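Local coordinates for protein putative protease (Parabacteroides distasonis ATCC 8503, PDB 3KD4) that is of unknown function but is a putative exported protease, combining beta-rich domains with a helix-and-sheet domain, at residues 251-254 and 255-258; 315-318 and 319-322. All blocks are in the same frame, centred on the assembly; numbering follows the deposited sequence.

Two local contacts in this single chain illustrate how short-range bonds finish off very different pieces of a fold. Interaction 1 comes first in sequence and closes the C-terminal end of helix 244-258, which packs on helices 228-238 and 287-300. Interaction 2 follows in the loop joining strands 305-312 and 327-334, neighbours in a five-stranded antiparallel sheet. Their centres lie 32 Å apart and their nearest atoms about 21 Å apart, so they do not touch. Helix 287-300 falls between them along the chain and receives side chains of interaction 1. One contact ends a helix and the other shapes a strand-to-strand connection; each is shaped locally, then anchored by parts of the chain distant in sequence.

Interaction 1: 251-254 and 255-258; sequences IRDH and ILNN
Three backbone bonds from i+4 to i, Ile255 N to Ile251 O, Leu256 N to Arg252 O (2.9 Å) and Asn257 N to Asp253 O, carry the alpha-helix 244-258 through its last turn. At the C-terminal end a side chain joins in: the amide of Asn258 folds back and its ND2 donates to His254 O at 2.8 Å. That bond is fairly straight, with an N-H...O angle of 160°, and it lies in the carbonyl plane, on a lone pair, while the oxygen sits almost within the amide plane of Asn258. The same nitrogen rides 3.4 Å above one face of the His254 imidazole, displaced toward the rim, with the ring and amide planes 29° apart. With CG anti to the backbone nitrogen (chi1 -174°), the ring is carried alongside its own carbonyl, and this lets one amide meet both groups. The ring also makes an edge-to-face contact with Phe233 of helix 228-238. A serine in place of His254 keeps the backbone acceptor but lacks the ring, and would probably leave the Asn258 amide freer to turn and Phe233 without its edge-to-face partner. On the buried side, Ile251 and Ile255 stand one turn apart and meet through CG2 and CD1 at 3.9 Å; both also rest on Leu294, which seats this side of helix 244-258 against helix 287-300. The more open side carries Arg252, Asp253 and Leu256. Arg252, bent at its third torsion, reaches Asn249 OD1 through NH1, while NH2 forms a salt bridge with Asp253 OD1 at 3.3 Å, its hydrogen bond weak. Leu256 lies beside the arginine chain, pointing the same way, and its CD1 approaches the guanidinium at the edge, near its plane, and Asp253 OD1 at 4.0 Å.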
loop_
_atom_site.group_PDB
_atom_site.type_symbol
_atom_site.label_atom_id
_atom_site.label_comp_id
_atom_site.label_asym_id
_atom_site.label_seq_id
_atom_site.Cartn_x
_atom_site.Cartn_y
_atom_site.Cartn_z
ATOM N N ILE A 251 -20.556 8.954 -13.819
ATOM C CA ILE A 251 -20.676 8.456 -12.453
ATOM C C ILE A 251 -19.321 8.547 -11.729
ATOM O O ILE A 251 -19.217 9.121 -10.642
ATOM C CB ILE A 251 -21.237 7.019 -12.407
ATOM C CG1 ILE A 251 -22.649 6.952 -13.027
ATOM C CG2 ILE A 251 -21.223 6.462 -10.948
ATOM C CD1 ILE A 251 -23.709 7.757 -12.311
ATOM N N ARG A 252 -18.285 7.996 -12.342
ATOM C CA ARG A 252 -16.931 8.059 -11.795
ATOM C C ARG A 252 -16.502 9.494 -11.485
ATOM O O ARG A 252 -15.981 9.769 -10.421
ATOM C CB ARG A 252 -15.952 7.433 -12.786
ATOM C CG ARG A 252 -14.578 7.153 -12.238
ATOM C CD ARG A 252 -13.592 6.782 -13.361
ATOM N NE ARG A 252 -13.522 7.890 -14.300
ATOM C CZ ARG A 252 -13.949 7.883 -15.561
ATOM N NH1 ARG A 252 -14.436 6.771 -16.131
ATOM N NH2 ARG A 252 -13.868 9.008 -16.279
ATOM N N ASP A 253 -16.701 10.404 -12.430
ATOM C CA ASP A 253 -16.278 11.791 -12.244
ATOM C C ASP A 253 -17.094 12.462 -11.168
ATOM O O ASP A 253 -16.552 13.220 -10.373
ATOM C CB ASP A 253 -16.400 12.581 -13.547
ATOM C CG ASP A 253 -15.370 12.144 -14.585
ATOM O OD1 ASP A 253 -14.385 11.473 -14.201
ATOM O OD2 ASP A 253 -15.554 12.456 -15.777
ATOM N N HIS A 254 -18.400 12.201 -11.128
ATOM C CA HIS A 254 -19.187 12.759 -10.037
ATOM C C HIS A 254 -18.633 12.363 -8.671
ATOM O O HIS A 254 -18.519 13.207 -7.784
ATOM C CB HIS A 254 -20.637 12.353 -10.084
ATOM C CG HIS A 254 -21.451 13.044 -9.037
ATOM N ND1 HIS A 254 -21.916 14.334 -9.196
ATOM C CD2 HIS A 254 -21.824 12.655 -7.792
ATOM C CE1 HIS A 254 -22.564 14.697 -8.103
ATOM N NE2 HIS A 254 -22.532 13.692 -7.240
ATOM N N ILE A 255 -18.284 11.081 -8.517
ATOM C CA ILE A 255 -17.762 10.606 -7.263
ATOM C C ILE A 255 -16.386 11.171 -6.971
ATOM O O ILE A 255 -16.149 11.680 -5.878
ATOM C CB ILE A 255 -17.798 9.047 -7.135
ATOM C CG1 ILE A 255 -19.251 8.598 -6.988
ATOM C CG2 ILE A 255 -17.020 8.628 -5.895
ATOM C CD1 ILE A 255 -19.585 7.192 -7.451
ATOM N N LEU A 256 -15.497 11.118 -7.947
ATOM C CA LEU A 256 -14.152 11.680 -7.795
ATOM C C LEU A 256 -14.198 13.160 -7.445
ATOM O O LEU A 256 -13.414 13.620 -6.633
ATOM C CB LEU A 256 -13.349 11.552 -9.096
ATOM C CG LEU A 256 -12.811 10.199 -9.569
ATOM C CD1 LEU A 256 -12.199 10.381 -10.999
ATOM C CD2 LEU A 256 -11.785 9.661 -8.596
ATOM N N ASN A 257 -15.105 13.905 -8.061
ATOM C CA ASN A 257 -15.157 15.350 -7.848
ATOM C C ASN A 257 -15.839 15.761 -6.571
ATOM O O ASN A 257 -15.665 16.870 -6.140
ATOM C CB ASN A 257 -15.865 16.049 -9.021
ATOM C CG ASN A 257 -15.046 16.014 -10.291
ATOM O OD1 ASN A 257 -13.829 15.825 -10.244
ATOM N ND2 ASN A 257 -15.709 16.161 -11.440
ATOM N N ASN A 258 -16.624 14.882 -5.969
ATOM C CA ASN A 258 -17.466 15.285 -4.860
ATOM C C ASN A 258 -17.245 14.552 -3.550
ATOM O O ASN A 258 -17.798 14.948 -2.547
ATOM C CB ASN A 258 -18.927 15.203 -5.309
ATOM C CG ASN A 258 -19.254 16.267 -6.337
ATOM O OD1 ASN A 258 -19.439 17.404 -5.976
ATOM N ND2 ASN A 258 -19.266 15.917 -7.610
#

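Interaction 2: 315-318 and 319-322; sequences LDTD and ACGL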
loop_
_atom_site.group_PDB
_atom_site.type_symbol
_atom_site.label_atom_id
_atom_site.label_comp_id
_atom_site.label_asym_id
_atom_site.label_seq_id
_atom_site.Cartn_x
_atom_site.Cartn_y
_atom_site.Cartn_z
ATOM N N LEU A 315 -0.871 -15.395 -1.265
ATOM C CA LEU A 315 -1.760 -15.889 -0.215
ATOM C C LEU A 315 -2.762 -16.914 -0.720
ATOM O O LEU A 315 -3.281 -16.810 -1.838
ATOM C CB LEU A 315 -2.592 -14.762 0.344
ATOM C CG LEU A 315 -2.004 -13.765 1.292
ATOM C CD1 LEU A 315 -3.205 -12.859 1.644
ATOM C CD2 LEU A 315 -1.365 -14.425 2.538
ATOM N N ASP A 316 -3.085 -17.862 0.141
ATOM C CA ASP A 316 -4.176 -18.769 -0.142
ATOM C C ASP A 316 -5.446 -18.064 0.248
ATOM O O ASP A 316 -5.771 -17.979 1.423
ATOM C CB ASP A 316 -4.011 -20.051 0.655
ATOM C CG ASP A 316 -5.218 -20.993 0.507
ATOM O OD1 ASP A 316 -6.207 -20.677 -0.180
ATOM O OD2 ASP A 316 -5.165 -22.038 1.137
ATOM N N THR A 317 -6.157 -17.538 -0.737
ATOM C CA THR A 317 -7.328 -16.717 -0.462
ATOM C C THR A 317 -8.556 -17.560 -0.046
ATOM O O THR A 317 -9.522 -17.007 0.434
ATOM C CB THR A 317 -7.672 -15.755 -1.632
ATOM O OG1 THR A 317 -7.914 -16.500 -2.813
ATOM C CG2 THR A 317 -6.501 -14.805 -1.876
ATOM N N ASP A 318 -8.492 -18.879 -0.165
ATOM C CA ASP A 318 -9.531 -19.732 0.443
ATOM C C ASP A 318 -9.439 -19.684 1.962
ATOM O O ASP A 318 -10.431 -19.891 2.676
ATOM C CB ASP A 318 -9.354 -21.176 -0.022
ATOM C CG ASP A 318 -9.738 -21.363 -1.455
ATOM O OD1 ASP A 318 -10.724 -20.698 -1.862
ATOM O OD2 ASP A 318 -9.104 -22.214 -2.121
ATOM N N ALA A 319 -8.239 -19.418 2.465
ATOM C CA ALA A 319 -7.951 -19.499 3.916
ATOM C C ALA A 319 -7.766 -18.141 4.560
ATOM O O ALA A 319 -7.272 -18.056 5.691
ATOM C CB ALA A 319 -6.682 -20.341 4.168
ATOM N N CYS A 320 -8.060 -17.053 3.876
ATOM C CA CYS A 320 -8.002 -15.808 4.598
ATOM C C CYS A 320 -9.329 -15.074 4.655
ATOM O O CYS A 320 -10.279 -15.437 3.982
ATOM C CB CYS A 320 -6.915 -14.945 4.103
ATOM S SG CYS A 320 -7.208 -14.404 2.466
ATOM N N GLY A 321 -9.386 -14.092 5.543
ATOM C CA GLY A 321 -10.570 -13.246 5.718
ATOM C C GLY A 321 -10.356 -11.903 5.033
ATOM O O GLY A 321 -9.623 -11.769 4.032
ATOM N N LEU A 322 -11.004 -10.900 5.571
ATOM C CA LEU A 322 -10.973 -9.558 5.002
ATOM C C LEU A 322 -9.716 -8.773 5.401
ATOM O O LEU A 322 -9.332 -7.828 4.710
ATOM C CB LEU A 322 -12.251 -8.828 5.423
ATOM C CG LEU A 322 -13.599 -9.491 5.046
ATOM C CD1 LEU A 322 -14.783 -8.583 5.493
ATOM C CD2 LEU A 322 -13.736 -9.864 3.546
#
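Asp316 and Ala319 meet where the loop bends sharply, and the aspartate side chain can be followed outward from its backbone. From CB the chain runs to CG, placed anti to the backbone nitrogen by a chi1 of 174°, which swings the carboxylate round beside the carbonyl carbon and over the residues that follow. Asp316 CG lies 4.0 Å from Ala319 CB. Beyond it the two oxygens divide the work: Asp316 OD1 accepts from Asp318 N at 2.9 Å, with the donor above the carboxylate plane, and stands 3.6 Å from Ala319 N; Asp316 OD2 rests against the methyl, 3.8 Å from Ala319 CB. An acceptor on an aspartate side chain gripping the amide two residues on is an Asx turn, here set in the loop between strands 305-312 and 327-334. The backbone of the same residue reinforces it, since Ala319 N donates to Asp316 O at 3.0 Å, approaching from well above the carbonyl plane, 52° out of it. On the side of the turn away from the carboxylate, Cys320 directs SG between its own backbone nitrogen and carbonyl carbon (chi1 66°), bringing the sulfur to 3.7 Å from Thr317 CA. Val204 and Tyr311 also touch this cysteine, and Leu315 CD1 approaches SG more loosely, at 4.4 Å.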